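Local coordinates for glideosome-associated protein 50 (Plasmodium falciparum 3D7, PDB 3TGH), which belongs to the glideosome complex, takes part in gliding motility and host cell invasion, has a phosphatase fold, and may anchor the glideosome to the inner membrane complex, at residues A[2-7]-A[152-157]; A[199-204]-A[215-220]; A[266-271]-A[300-305]. One frame throughout, in Å; residues are numbered along the deposited sequence.

Contact 1: A[2-7]-A[152-157]; sequences CQLRFA and AAFIFI
Phe6 and Phe154 meet as a T-shaped pair between the two beta-sheets of the fold. The edge of Phe154 points into one face of Phe6. The planes stand at 89° and the ring centroids lie 5.0 Å apart. Phe154 CE2 comes 3.7 Å from Phe6 CZ, and it sits off-centre, toward the rim of the Phe6 ring. Phe154 CZ is the second atom of that edge and reaches Phe6 CE2 at 3.7 Å.

Leu4 adds an aliphatic contact beside the ring pair. Its CD1 branch lies 4.3 Å from Ala152 CB. The same methyl approaches the edge of Phe154, with CE1 4.4 Å away. One edge of Phe154 is thus lined by both Leu4 and Phe6.

Phe6 CG lies between its backbone N and carbonyl carbon (chi1 71°), and with this turn Phe6 presents a ring face to the edge of Phe154. Each side chain reaches across the gap from its own strand. The strand segments run nearly parallel, with an 18° angle, but their axes stay 11.3 Å apart. This is the spacing of stacked sheets, not of paired strands.

Further out, Phe37 meets both rings, and it makes its own edge-to-face pair with Phe154. His279 stacks on Phe6, while Leu281 touches Leu4, Phe6 and Ala152. On the other side of strand 4-7, Arg5 grips Gln3 OE1 side-on through NE and NH2.

All four residues that touch are buried. The two segments share no hydrogen bond. Dispersion and the weak quadrupole attraction of a ring edge for a ring face act between them, so the two sheets of the calcineurin-like phosphoesterase sandwich meet here through complementary shape.

Contact 2: A[199-204]-A[215-220]; sequences QPIYSS and YYLLPL
Ile201 pushes its CD1 methyl between Leu217 and Leu218, where the chain passes from helix 211-216 to helix 218-223. This methyl is the main bump of the contact. It lies 3.9 Å from Leu217 CD1 on one flank and 4.2 Å from Leu218 CB on the other. Leu218 CD1 also comes within 4.2 Å of Ile201 CD1, so the methyl sits in a hollow made by two successive leucines. Ile201 CG1 lies beside the backbone N (chi1 -66°), which sends the longer branch, CD1 included, to the leucines. Ile201 CG2 takes the other direction and covers the centre of one face of the Tyr202 ring.

Leu218 returns the fit with a bump of its own. Its CD2 methyl meets the hydroxyl end of Tyr202, the two side chains crossing at about a right angle. Tyr202 OH is 3.1 Å from Leu218 CD2, a close approach for an oxygen and a methyl. The ring carbon Tyr202 CZ stands back at 3.8 Å from the same CD2.

His247 and Met245 of strand 245-250 pack against Leu218. Leu179 of helix 169-189 touches Leu217. The loop is also tied down beyond the contact, for Ser203 OG bonds to Asp234 OD2.

The loop folds against the junction of the two short helices that follow. The metal-binding residues His172 and His233 lie about 10 Å from Leu217 and about 11 Å from Ile201, side chain to side chain. In the calcineurin-like phosphoesterase fold, loops at the C-terminal ends of sheet strands carry the metal ligands, and 199-204 follows strand 192-196 in that position.

Contact 3: A[266-271]-A[300-305]; sequences KSLFFS and YTHKLN
A classic beta bulge in strand 267-271 shapes this contact between the edge strands of the two sheets. Leu268 and Phe269 both face Val239 of the neighbouring strand, and both also point toward strand 300-305. Phe269 packs against Tyr300 with the ring planes nearly parallel, at 2°. The offset is large, with centroids separated by 4.8 Å, and little of one ring lies over the other. Each ring instead covers the other residue's CB. Phe269 CB lies 3.5 Å from the centroid of the Tyr300 ring, over the face. Tyr300 CB lies at the same 3.5 Å over the centre of the Phe269 ring. This makes a reciprocal pair of CH-pi contacts, and the two side chains run antiparallel alongside one another. Both CG atoms are anti to their backbone N (chi1 -168° for Tyr300), and Phe269 CG and Tyr300 CG come to 3.5 Å.

Leu268 takes up the far end of Tyr300. Its CB is 3.6 Å from Tyr300 OH. Its CD1 reaches on to the edge of the His302 ring, near the ring plane, and lies 3.9 Å from His302 CD2, by the CD2-NE2 side. A hydrogen bond between His302 NE2 and Glu241 OE1 helps set the turn of the imidazole.

The strand axes approach to 8.6 Å and run roughly antiparallel, at 149°. Strands 267-271 and 297-305 are the outermost strands of their sheets within the chain. The next strand inward is 237-242 in one sheet and 285-292 in the other. Val239 from the first and Phe290 from the second both pack on the Phe269-Tyr300 pair.

Contacts 1 and 3 both join the two sheets of the fold. Contact 1 lies deeper: its centre is about 9 Å from the centre of the chain, and that of contact 3, between edge strands, about 17 Å. Their centres are 18 Å apart, with nearest atoms about 10 Å apart. Contact 2 touches both. Ile157 CD1 of contact 1 packs on Leu217 CD1 at 3.8 Å, and Ser204 CB of contact 2 packs on Phe270 CD1 of contact 3 at 3.9 Å. Contact 2 lies closest of the three to the metal site, yet the Leu217 side chain, about 11 Å from a bound cobalt ion, is outside the first shell.

Contact 1: A[2-7]-A[152-157]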
loop_
_atom_site.group_PDB
_atom_site.type_symbol
_atom_site.label_atom_id
_atom_site.label_comp_id
_atom_site.label_asym_id
_atom_site.label_seq_id
_atom_site.Cartn_x
_atom_site.Cartn_y
_atom_site.Cartn_z
ATOM N N CYS A 2 19.257 -11.602 4.549
ATOM C CA CYS A 2 19.528 -11.118 3.190
ATOM C C CYS A 2 18.260 -10.774 2.390
ATOM O O CYS A 2 18.290 -10.747 1.155
ATOM C CB CYS A 2 20.353 -12.158 2.421
ATOM S SG CYS A 2 22.004 -12.487 3.112
ATOM N N GLN A 3 17.155 -10.515 3.088
ATOM C CA GLN A 3 15.890 -10.161 2.443
ATOM C C GLN A 3 15.157 -9.062 3.212
ATOM O O GLN A 3 15.461 -8.785 4.377
ATOM C CB GLN A 3 14.979 -11.388 2.333
ATOM C CG GLN A 3 15.529 -12.507 1.460
ATOM C CD GLN A 3 14.587 -13.696 1.345
ATOM O OE1 GLN A 3 13.548 -13.751 2.005
ATOM N NE2 GLN A 3 14.950 -14.659 0.502
ATOM N N LEU A 4 14.199 -8.436 2.538
ATOM C CA LEU A 4 13.248 -7.525 3.176
ATOM C C LEU A 4 11.855 -8.109 2.940
ATOM O O LEU A 4 11.479 -8.377 1.801
ATOM C CB LEU A 4 13.348 -6.121 2.574
ATOM C CG LEU A 4 12.529 -5.001 3.229
ATOM C CD1 LEU A 4 12.848 -3.655 2.598
ATOM C CD2 LEU A 4 11.040 -5.264 3.127
ATOM N N ARG A 5 11.108 -8.303 4.021
ATOM C CA ARG A 5 9.795 -8.928 3.955
ATOM C C ARG A 5 8.724 -8.068 4.593
ATOM O O ARG A 5 8.858 -7.628 5.745
ATOM C CB ARG A 5 9.835 -10.285 4.642
ATOM C CG ARG A 5 10.746 -11.263 3.921
ATOM C CD ARG A 5 10.638 -12.639 4.515
ATOM N NE ARG A 5 11.379 -13.628 3.738
ATOM C CZ ARG A 5 11.402 -14.932 4.004
ATOM N NH1 ARG A 5 10.735 -15.427 5.043
ATOM N NH2 ARG A 5 12.104 -15.748 3.225
ATOM N N PHE A 6 7.648 -7.856 3.839
ATOM C CA PHE A 6 6.541 -7.051 4.295
ATOM C C PHE A 6 5.232 -7.684 3.848
ATOM O O PHE A 6 5.221 -8.526 2.951
ATOM C CB PHE A 6 6.695 -5.589 3.830
ATOM C CG PHE A 6 6.487 -5.369 2.361
ATOM C CD1 PHE A 6 5.237 -4.981 1.880
ATOM C CD2 PHE A 6 7.531 -5.525 1.456
ATOM C CE1 PHE A 6 5.036 -4.749 0.521
ATOM C CE2 PHE A 6 7.334 -5.294 0.087
ATOM C CZ PHE A 6 6.084 -4.910 -0.373
ATOM N N ALA A 7 4.153 -7.329 4.530
ATOM C CA ALA A 7 2.826 -7.828 4.206
ATOM C C ALA A 7 1.942 -6.680 3.749
ATOM O O ALA A 7 2.180 -5.525 4.105
ATOM C CB ALA A 7 2.204 -8.530 5.420
ATOM N N ALA A 152 15.184 0.134 -1.279
ATOM C CA ALA A 152 13.778 0.027 -1.661
ATOM C C ALA A 152 13.061 1.331 -1.348
ATOM O O ALA A 152 13.154 1.842 -0.224
ATOM C CB ALA A 152 13.113 -1.125 -0.925
ATOM N N ALA A 153 12.361 1.871 -2.345
ATOM C CA ALA A 153 11.550 3.061 -2.168
ATOM C C ALA A 153 10.077 2.664 -2.142
ATOM O O ALA A 153 9.590 2.054 -3.075
ATOM C CB ALA A 153 11.811 4.056 -3.278
ATOM N N PHE A 154 9.404 3.001 -1.049
ATOM C CA PHE A 154 7.965 2.821 -0.902
ATOM C C PHE A 154 7.317 4.188 -1.013
ATOM O O PHE A 154 7.640 5.103 -0.249
ATOM C CB PHE A 154 7.652 2.173 0.449
ATOM C CG PHE A 154 8.072 0.737 0.527
ATOM C CD1 PHE A 154 9.369 0.397 0.855
ATOM C CD2 PHE A 154 7.169 -0.284 0.241
ATOM C CE1 PHE A 154 9.759 -0.942 0.915
ATOM C CE2 PHE A 154 7.555 -1.615 0.296
ATOM C CZ PHE A 154 8.847 -1.943 0.632
ATOM N N ILE A 155 6.432 4.343 -1.995
ATOM C CA ILE A 155 5.755 5.605 -2.237
ATOM C C ILE A 155 4.259 5.401 -1.986
ATOM O O ILE A 155 3.631 4.481 -2.538
ATOM C CB ILE A 155 6.027 6.121 -3.652
ATOM C CG1 ILE A 155 7.524 6.459 -3.790
ATOM C CG2 ILE A 155 5.167 7.360 -3.962
ATOM C CD1 ILE A 155 7.998 6.565 -5.234
ATOM N N PHE A 156 3.704 6.232 -1.115
ATOM C CA PHE A 156 2.310 6.103 -0.697
ATOM C C PHE A 156 1.508 7.249 -1.279
ATOM O O PHE A 156 1.832 8.421 -1.067
ATOM C CB PHE A 156 2.205 6.072 0.831
ATOM C CG PHE A 156 2.918 4.908 1.451
ATOM C CD1 PHE A 156 4.280 4.981 1.733
ATOM C CD2 PHE A 156 2.242 3.718 1.713
ATOM C CE1 PHE A 156 4.957 3.885 2.286
ATOM C CE2 PHE A 156 2.903 2.631 2.255
ATOM C CZ PHE A 156 4.275 2.712 2.531
ATOM N N ILE A 157 0.455 6.911 -2.020
ATOM C CA ILE A 157 -0.365 7.916 -2.697
ATOM C C ILE A 157 -1.806 7.886 -2.213
ATOM O O ILE A 157 -2.300 6.851 -1.758
ATOM C CB ILE A 157 -0.335 7.752 -4.247
ATOM C CG1 ILE A 157 -0.841 6.382 -4.689
ATOM C CG2 ILE A 157 1.075 7.949 -4.778
ATOM C CD1 ILE A 157 -0.957 6.244 -6.230
#

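Contact 2: A[199-204]-A[215-220]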
loop_
_atom_site.group_PDB
_atom_site.type_symbol
_atom_site.label_atom_id
_atom_site.label_comp_id
_atom_site.label_asym_id
_atom_site.label_seq_id
_atom_site.Cartn_x
_atom_site.Cartn_y
_atom_site.Cartn_z
ATOM N N GLN A 199 -7.153 3.145 -5.250
ATOM C CA GLN A 199 -7.754 2.782 -6.531
ATOM C C GLN A 199 -6.744 2.139 -7.501
ATOM O O GLN A 199 -5.706 2.733 -7.805
ATOM C CB GLN A 199 -8.382 4.031 -7.168
ATOM C CG GLN A 199 -8.898 3.855 -8.580
ATOM C CD GLN A 199 -10.060 2.897 -8.671
ATOM O OE1 GLN A 199 -11.075 3.071 -7.995
ATOM N NE2 GLN A 199 -9.930 1.885 -9.531
ATOM N N PRO A 200 -7.056 0.931 -8.012
ATOM C CA PRO A 200 -6.200 0.338 -9.051
ATOM C C PRO A 200 -6.270 1.066 -10.387
ATOM O O PRO A 200 -7.298 1.651 -10.732
ATOM C CB PRO A 200 -6.751 -1.084 -9.220
ATOM C CG PRO A 200 -8.044 -1.111 -8.531
ATOM C CD PRO A 200 -8.073 -0.012 -7.532
ATOM N N ILE A 201 -5.169 1.007 -11.129
ATOM C CA ILE A 201 -5.134 1.425 -12.515
ATOM C C ILE A 201 -5.813 0.339 -13.357
ATOM O O ILE A 201 -6.674 0.634 -14.188
ATOM C CB ILE A 201 -3.687 1.626 -12.998
ATOM C CG1 ILE A 201 -3.038 2.794 -12.257
ATOM C CG2 ILE A 201 -3.652 1.842 -14.523
ATOM C CD1 ILE A 201 -1.510 2.845 -12.396
ATOM N N TYR A 202 -5.412 -0.913 -13.128
ATOM C CA TYR A 202 -5.947 -2.061 -13.856
ATOM C C TYR A 202 -6.547 -3.041 -12.865
ATOM O O TYR A 202 -5.935 -3.347 -11.842
ATOM C CB TYR A 202 -4.847 -2.760 -14.647
ATOM C CG TYR A 202 -4.237 -1.948 -15.761
ATOM C CD1 TYR A 202 -5.034 -1.286 -16.696
ATOM C CD2 TYR A 202 -2.854 -1.874 -15.911
ATOM C CE1 TYR A 202 -4.465 -0.554 -17.727
ATOM C CE2 TYR A 202 -2.279 -1.150 -16.941
ATOM C CZ TYR A 202 -3.086 -0.499 -17.849
ATOM O OH TYR A 202 -2.505 0.221 -18.864
ATOM N N SER A 203 -7.746 -3.534 -13.168
ATOM C CA SER A 203 -8.436 -4.473 -12.282
ATOM C C SER A 203 -9.532 -5.227 -13.028
ATOM O O SER A 203 -10.305 -4.630 -13.786
ATOM C CB SER A 203 -9.042 -3.738 -11.083
ATOM O OG SER A 203 -9.791 -4.600 -10.235
ATOM N N SER A 204 -9.598 -6.533 -12.784
ATOM C CA SER A 204 -10.701 -7.363 -13.268
ATOM C C SER A 204 -11.882 -7.329 -12.287
ATOM O O SER A 204 -12.935 -7.912 -12.562
ATOM C CB SER A 204 -10.236 -8.810 -13.480
ATOM O OG SER A 204 -9.120 -8.877 -14.353
ATOM N N TYR A 215 -4.106 7.177 -17.680
ATOM C CA TYR A 215 -3.604 8.288 -18.497
ATOM C C TYR A 215 -2.598 9.168 -17.757
ATOM O O TYR A 215 -1.609 9.598 -18.351
ATOM C CB TYR A 215 -4.751 9.151 -19.016
ATOM C CG TYR A 215 -4.297 10.159 -20.055
ATOM C CD1 TYR A 215 -4.160 9.797 -21.396
ATOM C CD2 TYR A 215 -3.982 11.468 -19.693
ATOM C CE1 TYR A 215 -3.730 10.724 -22.354
ATOM C CE2 TYR A 215 -3.553 12.400 -20.643
ATOM C CZ TYR A 215 -3.430 12.023 -21.966
ATOM O OH TYR A 215 -3.007 12.943 -22.900
ATOM N N TYR A 216 -2.847 9.442 -16.474
ATOM C CA TYR A 216 -2.015 10.385 -15.707
ATOM C C TYR A 216 -0.993 9.753 -14.769
ATOM O O TYR A 216 0.096 10.292 -14.607
ATOM C CB TYR A 216 -2.890 11.346 -14.896
ATOM C CG TYR A 216 -3.666 12.310 -15.760
ATOM C CD1 TYR A 216 -3.013 13.317 -16.465
ATOM C CD2 TYR A 216 -5.047 12.212 -15.883
ATOM C CE1 TYR A 216 -3.719 14.207 -17.268
ATOM C CE2 TYR A 216 -5.764 13.094 -16.686
ATOM C CZ TYR A 216 -5.092 14.088 -17.378
ATOM O OH TYR A 216 -5.791 14.967 -18.174
ATOM N N LEU A 217 -1.340 8.643 -14.128
ATOM C CA LEU A 217 -0.448 8.048 -13.116
ATOM C C LEU A 217 0.503 7.066 -13.796
ATOM O O LEU A 217 1.715 7.120 -13.584
ATOM C CB LEU A 217 -1.263 7.323 -12.038
ATOM C CG LEU A 217 -0.779 7.170 -10.584
ATOM C CD1 LEU A 217 -1.286 5.852 -9.999
ATOM C CD2 LEU A 217 0.732 7.329 -10.387
ATOM N N LEU A 218 -0.046 6.178 -14.625
ATOM C CA LEU A 218 0.746 5.083 -15.203
ATOM C C LEU A 218 2.014 5.520 -15.953
ATOM O O LEU A 218 3.061 4.887 -15.791
ATOM C CB LEU A 218 -0.117 4.172 -16.080
ATOM C CG LEU A 218 0.573 2.922 -16.644
ATOM C CD1 LEU A 218 1.144 2.041 -15.535
ATOM C CD2 LEU A 218 -0.404 2.129 -17.518
ATOM N N PRO A 219 1.937 6.592 -16.768
ATOM C CA PRO A 219 3.142 7.032 -17.478
ATOM C C PRO A 219 4.295 7.429 -16.550
ATOM O O PRO A 219 5.458 7.184 -16.884
ATOM C CB PRO A 219 2.652 8.241 -18.286
ATOM C CG PRO A 219 1.198 7.995 -18.468
ATOM C CD PRO A 219 0.756 7.367 -17.186
ATOM N N LEU A 220 3.975 8.020 -15.398
ATOM C CA LEU A 220 4.992 8.343 -14.384
ATOM C C LEU A 220 5.618 7.085 -13.783
ATOM O O LEU A 220 6.818 7.046 -13.515
ATOM C CB LEU A 220 4.400 9.193 -13.252
ATOM C CG LEU A 220 3.791 10.549 -13.621
ATOM C CD1 LEU A 220 3.215 11.201 -12.381
ATOM C CD2 LEU A 220 4.797 11.474 -14.290
#

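Contact 3: A[266-271]-A[300-305]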
loop_
_atom_site.group_PDB
_atom_site.type_symbol
_atom_site.label_atom_id
_atom_site.label_comp_id
_atom_site.label_asym_id
_atom_site.label_seq_id
_atom_site.Cartn_x
_atom_site.Cartn_y
_atom_site.Cartn_z
ATOM N N LYS A 266 -4.230 -9.372 -19.378
ATOM C CA LYS A 266 -2.919 -9.582 -18.759
ATOM C C LYS A 266 -3.006 -10.001 -17.285
ATOM O O LYS A 266 -2.014 -9.942 -16.555
ATOM C CB LYS A 266 -2.065 -8.324 -18.923
ATOM C CG LYS A 266 -1.657 -8.073 -20.372
ATOM C CD LYS A 266 -0.549 -7.042 -20.491
ATOM C CE LYS A 266 0.123 -7.100 -21.859
ATOM N NZ LYS A 266 1.324 -6.215 -21.918
ATOM N N SER A 267 -4.185 -10.439 -16.852
ATOM C CA SER A 267 -4.340 -10.989 -15.512
ATOM C C SER A 267 -3.683 -12.369 -15.437
ATOM O O SER A 267 -3.932 -13.238 -16.279
ATOM C CB SER A 267 -5.817 -11.083 -15.131
ATOM O OG SER A 267 -5.970 -11.618 -13.834
ATOM N N LEU A 268 -2.835 -12.557 -14.430
ATOM C CA LEU A 268 -2.155 -13.827 -14.209
ATOM C C LEU A 268 -2.843 -14.653 -13.125
ATOM O O LEU A 268 -2.711 -15.873 -13.081
ATOM C CB LEU A 268 -0.698 -13.580 -13.814
ATOM C CG LEU A 268 0.181 -12.894 -14.864
ATOM C CD1 LEU A 268 1.551 -12.580 -14.266
ATOM C CD2 LEU A 268 0.309 -13.759 -16.109
ATOM N N PHE A 269 -3.571 -13.976 -12.246
ATOM C CA PHE A 269 -4.235 -14.619 -11.135
ATOM C C PHE A 269 -5.323 -13.706 -10.609
ATOM O O PHE A 269 -5.125 -12.492 -10.511
ATOM C CB PHE A 269 -3.216 -14.908 -10.021
ATOM C CG PHE A 269 -3.831 -15.091 -8.660
ATOM C CD1 PHE A 269 -4.475 -16.268 -8.327
ATOM C CD2 PHE A 269 -3.751 -14.084 -7.707
ATOM C CE1 PHE A 269 -5.035 -16.442 -7.068
ATOM C CE2 PHE A 269 -4.313 -14.249 -6.448
ATOM C CZ PHE A 269 -4.959 -15.430 -6.131
ATOM N N PHE A 270 -6.465 -14.296 -10.274
ATOM C CA PHE A 270 -7.559 -13.569 -9.643
ATOM C C PHE A 270 -8.248 -14.475 -8.633
ATOM O O PHE A 270 -8.512 -15.641 -8.924
ATOM C CB PHE A 270 -8.582 -13.107 -10.686
ATOM C CG PHE A 270 -9.728 -12.320 -10.108
ATOM C CD1 PHE A 270 -9.752 -10.939 -10.201
ATOM C CD2 PHE A 270 -10.786 -12.965 -9.472
ATOM C CE1 PHE A 270 -10.803 -10.202 -9.672
ATOM C CE2 PHE A 270 -11.832 -12.241 -8.936
ATOM C CZ PHE A 270 -11.841 -10.851 -9.032
ATOM N N SER A 271 -8.563 -13.928 -7.461
ATOM C CA SER A 271 -9.352 -14.645 -6.463
ATOM C C SER A 271 -10.226 -13.682 -5.669
ATOM O O SER A 271 -9.779 -12.608 -5.277
ATOM C CB SER A 271 -8.441 -15.403 -5.502
ATOM O OG SER A 271 -9.196 -16.075 -4.513
ATOM N N TYR A 300 -1.349 -18.407 -4.783
ATOM C CA TYR A 300 -0.581 -17.963 -5.942
ATOM C C TYR A 300 0.734 -17.331 -5.514
ATOM O O TYR A 300 0.777 -16.585 -4.536
ATOM C CB TYR A 300 -1.373 -16.960 -6.787
ATOM C CG TYR A 300 -0.740 -16.701 -8.143
ATOM C CD1 TYR A 300 -0.818 -17.650 -9.161
ATOM C CD2 TYR A 300 -0.054 -15.520 -8.401
ATOM C CE1 TYR A 300 -0.227 -17.425 -10.401
ATOM C CE2 TYR A 300 0.535 -15.286 -9.636
ATOM C CZ TYR A 300 0.446 -16.236 -10.628
ATOM O OH TYR A 300 1.036 -15.995 -11.843
ATOM N N THR A 301 1.793 -17.628 -6.264
ATOM C CA THR A 301 3.095 -17.013 -6.042
ATOM C C THR A 301 3.545 -16.320 -7.321
ATOM O O THR A 301 3.688 -16.963 -8.366
ATOM C CB THR A 301 4.134 -18.051 -5.612
ATOM O OG1 THR A 301 3.661 -18.726 -4.440
ATOM C CG2 THR A 301 5.468 -17.385 -5.307
ATOM N N HIS A 302 3.728 -15.005 -7.237
ATOM C CA HIS A 302 4.176 -14.204 -8.369
ATOM C C HIS A 302 5.630 -13.805 -8.154
ATOM O O HIS A 302 6.003 -13.361 -7.071
ATOM C CB HIS A 302 3.315 -12.950 -8.520
ATOM C CG HIS A 302 3.743 -12.071 -9.651
ATOM N ND1 HIS A 302 4.478 -10.920 -9.461
ATOM C CD2 HIS A 302 3.577 -12.195 -10.988
ATOM C CE1 HIS A 302 4.728 -10.364 -10.633
ATOM N NE2 HIS A 302 4.190 -11.117 -11.575
ATOM N N LYS A 303 6.444 -13.954 -9.191
ATOM C CA LYS A 303 7.858 -13.602 -9.122
ATOM C C LYS A 303 8.186 -12.560 -10.183
ATOM O O LYS A 303 7.887 -12.746 -11.371
ATOM C CB LYS A 303 8.734 -14.844 -9.298
ATOM C CG LYS A 303 8.524 -15.892 -8.204
ATOM C CD LYS A 303 9.359 -17.146 -8.419
ATOM C CE LYS A 303 9.169 -18.125 -7.263
ATOM N NZ LYS A 303 9.785 -19.453 -7.532
ATOM N N LEU A 304 8.787 -11.460 -9.740
ATOM C CA LEU A 304 9.226 -10.392 -10.620
ATOM C C LEU A 304 10.748 -10.266 -10.502
ATOM O O LEU A 304 11.276 -10.131 -9.398
ATOM C CB LEU A 304 8.530 -9.084 -10.225
ATOM C CG LEU A 304 8.565 -7.946 -11.248
ATOM C CD1 LEU A 304 7.654 -8.261 -12.426
ATOM C CD2 LEU A 304 8.164 -6.631 -10.613
ATOM N N ASN A 305 11.450 -10.320 -11.631
ATOM C CA ASN A 305 12.907 -10.199 -11.639
ATOM C C ASN A 305 13.345 -8.779 -11.300
ATOM O O ASN A 305 12.687 -7.811 -11.689
ATOM C CB ASN A 305 13.479 -10.593 -13.007
ATOM C CG ASN A 305 13.202 -12.043 -13.367
ATOM O OD1 ASN A 305 13.102 -12.906 -12.493
ATOM N ND2 ASN A 305 13.085 -12.318 -14.661
#